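Local coordinates for protein NADH dehydrogenase (Methanothermobacter marburgensis, PDB 4R81) that binds flavin mononucleotide in a flavodoxin-like fold and probably oxidises NAD(P)H while reducing quinones, at residues A[36-41]-A[79-84]; A[74-79]-A[110-115]. One frame throughout, in Å; residues are numbered along the deposited sequence.

Interaction 1 of 2, residues A[36-41]-A[79-84]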
ATOM      1  N   THR A  36      -2.555  20.745  20.063  1.00 23.85           N
ATOM      2  CA  THR A  36      -3.458  19.711  20.576  1.00 21.89           C
ATOM      3  C   THR A  36      -3.583  18.576  19.571  1.00 21.35           C
ATOM      4  O   THR A  36      -3.166  18.707  18.424  1.00 22.05           O
ATOM      5  CB  THR A  36      -4.862  20.261  20.909  1.00 22.38           C
ATOM      6  OG1 THR A  36      -5.481  20.753  19.716  1.00 23.84           O
ATOM      7  CG2 THR A  36      -4.773  21.378  21.934  1.00 22.48           C
ATOM      8  N   TYR A  37      -4.173  17.462  19.984  1.00 19.42           N
ATOM      9  CA  TYR A  37      -4.269  16.326  19.072  1.00 19.45           C
ATOM     10  C   TYR A  37      -5.353  15.309  19.437  1.00 18.55           C
ATOM     11  O   TYR A  37      -5.855  15.273  20.566  1.00 19.89           O
ATOM     12  CB  TYR A  37      -2.904  15.624  18.934  1.00 20.62           C
ATOM     13  CG  TYR A  37      -2.428  15.034  20.238  1.00 20.55           C
ATOM     14  CD1 TYR A  37      -2.764  13.731  20.598  1.00 21.18           C
ATOM     15  CD2 TYR A  37      -1.676  15.792  21.126  1.00 20.40           C
ATOM     16  CE1 TYR A  37      -2.353  13.197  21.799  1.00 20.72           C
ATOM     17  CE2 TYR A  37      -1.260  15.268  22.331  1.00 21.12           C
ATOM     18  CZ  TYR A  37      -1.602  13.973  22.663  1.00 21.86           C
ATOM     19  OH  TYR A  37      -1.186  13.457  23.861  1.00 23.91           O
ATOM     20  N   GLU A  38      -5.714  14.495  18.448  1.00 18.72           N
ATOM     21  CA  GLU A  38      -6.573  13.339  18.647  1.00 18.50           C
ATOM     22  C   GLU A  38      -5.927  12.186  17.899  1.00 18.74           C
ATOM     23  O   GLU A  38      -5.518  12.349  16.753  1.00 18.63           O
ATOM     24  CB  GLU A  38      -7.989  13.589  18.100  1.00 20.65           C
ATOM     25  CG  GLU A  38      -8.933  12.394  18.300  1.00 23.65           C
ATOM     26  CD  GLU A  38     -10.350  12.642  17.806  1.00 25.24           C
ATOM     27  OE1 GLU A  38     -10.663  13.776  17.381  1.00 28.02           O
ATOM     28  OE2 GLU A  38     -11.159  11.686  17.839  1.00 26.91           O
ATOM     29  N   VAL A  39      -5.830  11.025  18.544  1.00 18.95           N
ATOM     30  CA  VAL A  39      -5.243   9.854  17.901  1.00 18.38           C
ATOM     31  C   VAL A  39      -6.303   8.897  17.384  1.00 18.18           C
ATOM     32  O   VAL A  39      -7.187   8.468  18.139  1.00 20.87           O
ATOM     33  CB  VAL A  39      -4.294   9.084  18.846  1.00 18.46           C
ATOM     34  CG1 VAL A  39      -3.680   7.883  18.120  1.00 20.62           C
ATOM     35  CG2 VAL A  39      -3.205  10.012  19.368  1.00 20.45           C
ATOM     36  N   GLY A  40      -6.202   8.570  16.096  1.00 17.36           N
ATOM     37  CA  GLY A  40      -6.997   7.510  15.511  1.00 18.02           C
ATOM     38  C   GLY A  40      -6.144   6.259  15.412  1.00 18.77           C
ATOM     39  O   GLY A  40      -5.363   6.103  14.475  1.00 18.21           O
ATOM     40  N   ASP A  41      -6.265   5.392  16.412  1.00 20.20           N
ATOM     41  CA  ASP A  41      -5.513   4.136  16.478  1.00 19.27           C
ATOM     42  C   ASP A  41      -6.337   3.121  15.696  1.00 17.50           C
ATOM     43  O   ASP A  41      -7.261   2.498  16.237  1.00 20.13           O
ATOM     44  CB  ASP A  41      -5.340   3.712  17.949  1.00 20.12           C
ATOM     45  CG  ASP A  41      -4.441   2.484  18.129  1.00 21.34           C
ATOM     46  OD1 ASP A  41      -4.415   1.605  17.247  1.00 20.96           O
ATOM     47  OD2 ASP A  41      -3.769   2.388  19.183  1.00 23.88           O
ATOM     48  N   ILE A  79     -10.965  14.914  10.854  1.00 22.72           N
ATOM     49  CA  ILE A  79     -10.114  15.731   9.990  1.00 21.94           C
ATOM     50  C   ILE A  79     -10.585  17.189   9.994  1.00 24.04           C
ATOM     51  O   ILE A  79      -9.769  18.125  10.011  1.00 23.65           O
ATOM     52  CB  ILE A  79     -10.090  15.164   8.554  1.00 20.74           C
ATOM     53  CG1 ILE A  79      -9.528  13.739   8.571  1.00 19.86           C
ATOM     54  CG2 ILE A  79      -9.285  16.064   7.623  1.00 21.12           C
ATOM     55  CD1 ILE A  79      -9.695  12.979   7.260  1.00 20.18           C
ATOM     56  N   GLY A  80     -11.901  17.382   9.997  1.00 24.97           N
ATOM     57  CA  GLY A  80     -12.468  18.719   9.989  1.00 24.31           C
ATOM     58  C   GLY A  80     -12.076  19.563  11.188  1.00 26.10           C
ATOM     59  O   GLY A  80     -11.976  20.786  11.079  1.00 27.59           O
ATOM     60  N   ARG A  81     -11.857  18.913  12.331  1.00 27.06           N
ATOM     61  CA  ARG A  81     -11.483  19.620  13.557  1.00 25.98           C
ATOM     62  C   ARG A  81     -10.004  19.994  13.554  1.00 25.76           C
ATOM     63  O   ARG A  81      -9.557  20.792  14.376  1.00 25.91           O
ATOM     64  CB  ARG A  81     -11.796  18.773  14.800  1.00 26.93           C
ATOM     65  CG  ARG A  81     -13.280  18.468  14.982  1.00 27.34           C
ATOM     66  CD  ARG A  81     -13.602  17.986  16.396  1.00 28.56           C
ATOM     67  NE  ARG A  81     -13.124  16.631  16.670  1.00 29.41           N
ATOM     68  CZ  ARG A  81     -13.846  15.530  16.475  1.00 28.96           C
ATOM     69  NH1 ARG A  81     -15.075  15.615  15.988  1.00 29.84           N
ATOM     70  NH2 ARG A  81     -13.336  14.339  16.763  1.00 28.94           N
ATOM     71  N   ALA A  82      -9.258  19.431  12.610  1.00 25.95           N
ATOM     72  CA  ALA A  82      -7.805  19.547  12.612  1.00 24.40           C
ATOM     73  C   ALA A  82      -7.252  20.626  11.687  1.00 25.25           C
ATOM     74  O   ALA A  82      -7.858  20.973  10.669  1.00 26.01           O
ATOM     75  CB  ALA A  82      -7.172  18.203  12.286  1.00 23.45           C
ATOM     76  N   ASP A  83      -6.084  21.144  12.059  1.00 24.35           N
ATOM     77  CA  ASP A  83      -5.326  22.050  11.211  1.00 25.51           C
ATOM     78  C   ASP A  83      -4.217  21.260  10.524  1.00 24.04           C
ATOM     79  O   ASP A  83      -3.660  21.690   9.510  1.00 24.66           O
ATOM     80  CB  ASP A  83      -4.719  23.183  12.050  1.00 28.32           C
ATOM     81  CG  ASP A  83      -5.759  23.912  12.891  1.00 32.27           C
ATOM     82  OD1 ASP A  83      -6.575  24.664  12.313  1.00 35.50           O
ATOM     83  OD2 ASP A  83      -5.760  23.739  14.129  1.00 31.49           O
ATOM     84  N   ALA A  84      -3.910  20.090  11.079  1.00 22.78           N
ATOM     85  CA  ALA A  84      -2.809  19.271  10.590  1.00 21.13           C
ATOM     86  C   ALA A  84      -3.159  17.793  10.709  1.00 20.51           C
ATOM     87  O   ALA A  84      -3.975  17.418  11.543  1.00 20.87           O
ATOM     88  CB  ALA A  84      -1.537  19.580  11.383  1.00 23.12           C
TER
HETATM   89  O   HOH W   1     -10.869  16.283  18.730  1.00 28.00           O

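Interaction 2 of 2, residues A[74-79]-A[110-115]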
ATOM      1  N   GLU A  74     -17.287   9.832  10.314  1.00 25.78           N
ATOM      2  CA  GLU A  74     -16.589  10.147  11.557  1.00 26.11           C
ATOM      3  C   GLU A  74     -15.144  10.572  11.303  1.00 23.56           C
ATOM      4  O   GLU A  74     -14.640  11.487  11.954  1.00 23.63           O
ATOM      5  CB  GLU A  74     -16.636   8.957  12.527  1.00 28.79           C
ATOM      6  CG  GLU A  74     -15.641   9.035  13.682  1.00 31.69           C
ATOM      7  CD  GLU A  74     -16.018  10.067  14.733  1.00 35.50           C
ATOM      8  OE1 GLU A  74     -17.185  10.524  14.737  1.00 36.80           O
ATOM      9  OE2 GLU A  74     -15.145  10.414  15.565  1.00 37.04           O
ATOM     10  N   GLU A  75     -14.477   9.915  10.358  1.00 21.72           N
ATOM     11  CA  GLU A  75     -13.112  10.305  10.013  1.00 21.21           C
ATOM     12  C   GLU A  75     -13.087  11.718   9.435  1.00 22.54           C
ATOM     13  O   GLU A  75     -12.202  12.517   9.755  1.00 22.66           O
ATOM     14  CB  GLU A  75     -12.476   9.302   9.045  1.00 21.43           C
ATOM     15  CG  GLU A  75     -12.258   7.920   9.660  1.00 21.72           C
ATOM     16  CD  GLU A  75     -11.410   7.972  10.920  1.00 21.50           C
ATOM     17  OE1 GLU A  75     -10.214   8.348  10.826  1.00 20.70           O
ATOM     18  OE2 GLU A  75     -11.944   7.650  12.013  1.00 20.45           O
ATOM     19  N   HIS A  76     -14.070  12.031   8.598  1.00 22.60           N
ATOM     20  CA  HIS A  76     -14.145  13.360   8.006  1.00 22.18           C
ATOM     21  C   HIS A  76     -14.376  14.435   9.073  1.00 23.98           C
ATOM     22  O   HIS A  76     -13.830  15.531   8.976  1.00 25.11           O
ATOM     23  CB  HIS A  76     -15.213  13.410   6.911  1.00 22.48           C
ATOM     24  CG  HIS A  76     -14.870  12.594   5.705  1.00 22.29           C
ATOM     25  ND1 HIS A  76     -15.681  12.527   4.591  1.00 22.58           N
ATOM     26  CD2 HIS A  76     -13.794  11.816   5.434  1.00 22.44           C
ATOM     27  CE1 HIS A  76     -15.124  11.735   3.692  1.00 21.80           C
ATOM     28  NE2 HIS A  76     -13.980  11.289   4.177  1.00 21.73           N
ATOM     29  N   GLU A  77     -15.169  14.114  10.094  1.00 24.86           N
ATOM     30  CA  GLU A  77     -15.359  15.037  11.213  1.00 26.00           C
ATOM     31  C   GLU A  77     -14.060  15.266  11.982  1.00 25.19           C
ATOM     32  O   GLU A  77     -13.730  16.400  12.337  1.00 24.70           O
ATOM     33  CB  GLU A  77     -16.438  14.523  12.164  1.00 31.28           C
ATOM     34  CG  GLU A  77     -17.834  14.520  11.588  1.00 35.92           C
ATOM     35  CD  GLU A  77     -18.891  14.319  12.657  1.00 40.85           C
ATOM     36  OE1 GLU A  77     -18.693  14.826  13.784  1.00 42.42           O
ATOM     37  OE2 GLU A  77     -19.912  13.655  12.372  1.00 43.41           O
ATOM     38  N   ARG A  78     -13.332  14.185  12.242  1.00 23.63           N
ATOM     39  CA  ARG A  78     -12.046  14.275  12.934  1.00 23.08           C
ATOM     40  C   ARG A  78     -11.045  15.133  12.164  1.00 22.93           C
ATOM     41  O   ARG A  78     -10.360  15.979  12.747  1.00 22.60           O
ATOM     42  CB  ARG A  78     -11.480  12.874  13.184  1.00 22.43           C
ATOM     43  CG  ARG A  78     -12.310  12.066  14.173  1.00 24.39           C
ATOM     44  CD  ARG A  78     -11.856  10.618  14.257  1.00 25.38           C
ATOM     45  NE  ARG A  78     -12.667   9.846  15.194  1.00 27.90           N
ATOM     46  CZ  ARG A  78     -12.338   8.646  15.655  1.00 29.52           C
ATOM     47  NH1 ARG A  78     -11.198   8.081  15.280  1.00 30.36           N
ATOM     48  NH2 ARG A  78     -13.136   8.016  16.505  1.00 30.12           N
ATOM     49  N   ILE A  79     -10.965  14.914  10.854  1.00 22.72           N
ATOM     50  CA  ILE A  79     -10.114  15.731   9.990  1.00 21.94           C
ATOM     51  C   ILE A  79     -10.585  17.189   9.994  1.00 24.04           C
ATOM     52  O   ILE A  79      -9.769  18.125  10.011  1.00 23.65           O
ATOM     53  CB  ILE A  79     -10.090  15.164   8.554  1.00 20.74           C
ATOM     54  CG1 ILE A  79      -9.528  13.739   8.571  1.00 19.86           C
ATOM     55  CG2 ILE A  79      -9.285  16.064   7.623  1.00 21.12           C
ATOM     56  CD1 ILE A  79      -9.695  12.979   7.260  1.00 20.18           C
ATOM     57  N   TYR A 110     -14.754  10.432  -3.274  1.00 23.26           N
ATOM     58  CA  TYR A 110     -15.109  11.374  -4.319  1.00 25.02           C
ATOM     59  C   TYR A 110     -16.043  12.430  -3.739  1.00 26.92           C
ATOM     60  O   TYR A 110     -17.003  12.107  -3.026  1.00 26.75           O
ATOM     61  CB  TYR A 110     -15.770  10.674  -5.509  1.00 26.84           C
ATOM     62  CG  TYR A 110     -16.030  11.636  -6.639  1.00 27.91           C
ATOM     63  CD1 TYR A 110     -17.203  12.374  -6.689  1.00 28.53           C
ATOM     64  CD2 TYR A 110     -15.081  11.843  -7.633  1.00 29.29           C
ATOM     65  CE1 TYR A 110     -17.433  13.277  -7.696  1.00 29.44           C
ATOM     66  CE2 TYR A 110     -15.304  12.740  -8.648  1.00 30.59           C
ATOM     67  CZ  TYR A 110     -16.485  13.453  -8.676  1.00 31.36           C
ATOM     68  OH  TYR A 110     -16.719  14.355  -9.682  1.00 34.68           O
ATOM     69  N   GLY A 111     -15.753  13.693  -4.047  1.00 27.34           N
ATOM     70  CA  GLY A 111     -16.530  14.804  -3.528  1.00 28.48           C
ATOM     71  C   GLY A 111     -15.922  15.399  -2.273  1.00 29.90           C
ATOM     72  O   GLY A 111     -16.318  16.483  -1.844  1.00 31.39           O
ATOM     73  N   TYR A 112     -14.959  14.688  -1.690  1.00 28.88           N
ATOM     74  CA  TYR A 112     -14.280  15.137  -0.479  1.00 27.19           C
ATOM     75  C   TYR A 112     -12.787  15.355  -0.723  1.00 27.16           C
ATOM     76  O   TYR A 112     -12.288  16.482  -0.620  1.00 26.74           O
ATOM     77  CB  TYR A 112     -14.478  14.113   0.641  1.00 26.89           C
ATOM     78  CG  TYR A 112     -13.767  14.460   1.933  1.00 26.61           C
ATOM     79  CD1 TYR A 112     -14.185  15.530   2.712  1.00 28.18           C
ATOM     80  CD2 TYR A 112     -12.683  13.712   2.377  1.00 26.57           C
ATOM     81  CE1 TYR A 112     -13.543  15.844   3.901  1.00 28.42           C
ATOM     82  CE2 TYR A 112     -12.034  14.017   3.555  1.00 26.78           C
ATOM     83  CZ  TYR A 112     -12.467  15.085   4.314  1.00 27.71           C
ATOM     84  OH  TYR A 112     -11.825  15.397   5.491  1.00 27.83           O
ATOM     85  N   ALA A 113     -12.076  14.273  -1.040  1.00 25.62           N
ATOM     86  CA  ALA A 113     -10.629  14.334  -1.263  1.00 25.77           C
ATOM     87  C   ALA A 113     -10.270  14.754  -2.685  1.00 26.97           C
ATOM     88  O   ALA A 113      -9.177  15.264  -2.935  1.00 28.42           O
ATOM     89  CB  ALA A 113      -9.976  12.996  -0.929  1.00 23.30           C
ATOM     90  N   TYR A 114     -11.189  14.526  -3.616  1.00 26.87           N
ATOM     91  CA  TYR A 114     -10.972  14.888  -5.007  1.00 26.55           C
ATOM     92  C   TYR A 114     -12.306  14.941  -5.731  1.00 27.39           C
ATOM     93  O   TYR A 114     -13.246  14.239  -5.357  1.00 26.42           O
ATOM     94  CB  TYR A 114     -10.042  13.874  -5.691  1.00 25.99           C
ATOM     95  CG  TYR A 114     -10.634  12.491  -5.913  1.00 24.81           C
ATOM     96  CD1 TYR A 114     -10.714  11.570  -4.873  1.00 23.07           C
ATOM     97  CD2 TYR A 114     -11.084  12.100  -7.170  1.00 25.92           C
ATOM     98  CE1 TYR A 114     -11.245  10.303  -5.074  1.00 23.49           C
ATOM     99  CE2 TYR A 114     -11.616  10.837  -7.381  1.00 26.06           C
ATOM    100  CZ  TYR A 114     -11.692   9.943  -6.330  1.00 25.88           C
ATOM    101  OH  TYR A 114     -12.218   8.688  -6.539  1.00 26.92           O
ATOM    102  N   PHE A 115     -12.387  15.797  -6.747  1.00 30.62           N
ATOM    103  CA  PHE A 115     -13.516  15.808  -7.672  1.00 34.06           C
ATOM    104  C   PHE A 115     -13.175  16.621  -8.910  1.00 35.39           C
ATOM    105  O   PHE A 115     -12.347  17.526  -8.843  1.00 36.19           O
ATOM    106  CB  PHE A 115     -14.792  16.341  -7.015  1.00 36.48           C
ATOM    107  CG  PHE A 115     -14.627  17.667  -6.331  1.00 38.47           C
ATOM    108  CD1 PHE A 115     -14.542  18.842  -7.065  1.00 39.80           C
ATOM    109  CD2 PHE A 115     -14.592  17.738  -4.949  1.00 39.16           C
ATOM    110  CE1 PHE A 115     -14.397  20.063  -6.430  1.00 41.07           C
ATOM    111  CE2 PHE A 115     -14.455  18.952  -4.306  1.00 40.18           C
ATOM    112  CZ  PHE A 115     -14.354  20.117  -5.046  1.00 41.45           C
TER

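Interaction 1 of 2, residues A[36-41]-A[79-84]
E38, on strand 36-41, faces R81 in segment 79-84, which leads from helix 70-80 towards strand 84-90; their CA atoms are 9.5 Å apart. The strand lies at one edge of the five-stranded parallel sheet, and its backbone pairs with strand 5-10, E38 with V6 and I8. At this separation only side chains span the gap, and long ones suit it. E38 holds CG anti to its own N (chi1 -180°) and stays extended, carrying the carboxylate out to the guanidinium edge, while the R81 chain bends at chi3. R81 NH2 donates to E38 OE1 over 2.8 Å, nearly straight at 163° and received by the syn lone pair, with the two flat groups almost coplanar. The fit is one-sided: E38 OE2 is 3.6 Å from R81 NH2, and a water that donates to E38 OE1 accepts from R81 NE at 3.1 Å. Were E38 cut back to an alanine, R81 NH2 would probably lose its charge partner and the guanidinium be freer to swing, the bridging water losing its carboxylate anchor. One carboxylate oxygen thus meets NH2 directly and NE through water, suggesting a salt bridge partly screened by solvent.

Interaction 2 of 2, residues A[74-79]-A[110-115]
The rings of H76 and Y112 lie face to face, their centroids 3.6 Å apart and their planes 15° from parallel. Each ring sets rim atoms over the other, the closest pair being H76 NE2 and Y112 CD2 at 3.3 Å. Y112 keeps CG anti to the backbone N (chi1 178°), which sends its ring out from the loop to the helix, and the two side chains run past one another in opposite directions. A flat histidine suits this place twice over, since it offers a face to the tyrosine while NE2 at its rim hydrogen-bonds to the V107 carbonyl. In the flavodoxin-like fold, the stack joins helix 70-80 to the loop that follows helix 98-107 and leads to strand 129-135. The van der Waals contact of I79, one turn on from H76, is smaller: its branch atom CG2 lies 3.4 Å from the Y112 hydroxyl oxygen OH, and CB 3.5 Å from it. Charged pairs lie within the helix itself. R78 NE donates to E74 OE2, one turn earlier, over 2.6 Å, through the anti lone pair, whereas R78 NH1 and E75 OE2 interact by charge alone. Besides this, E75 OE1 hydrogen-bonds to Y7 OH and W103 NE1.

Both contacts draw on the chain around helix 70-80, and their centres are 13 Å apart. Interaction 1 uses R81, at the C-terminal end of that helix, to reach the edge strand, and interaction 2 uses H76 and I79 to reach the loop 110-115. I79 belongs to both ranges but touches the partner segment only in interaction 2. R78 brings the two into loose touch: its NE is 3.6 Å from E38 OE2, a long and weak ion pair, and its NH1 packs 4.2 Å from G40 CA. The carboxylate of E38 thus faces two arginines, R81 and R78. Neither contact forms part of the FMN pocket; the H76 side chain is about 12 Å from a bound FMN.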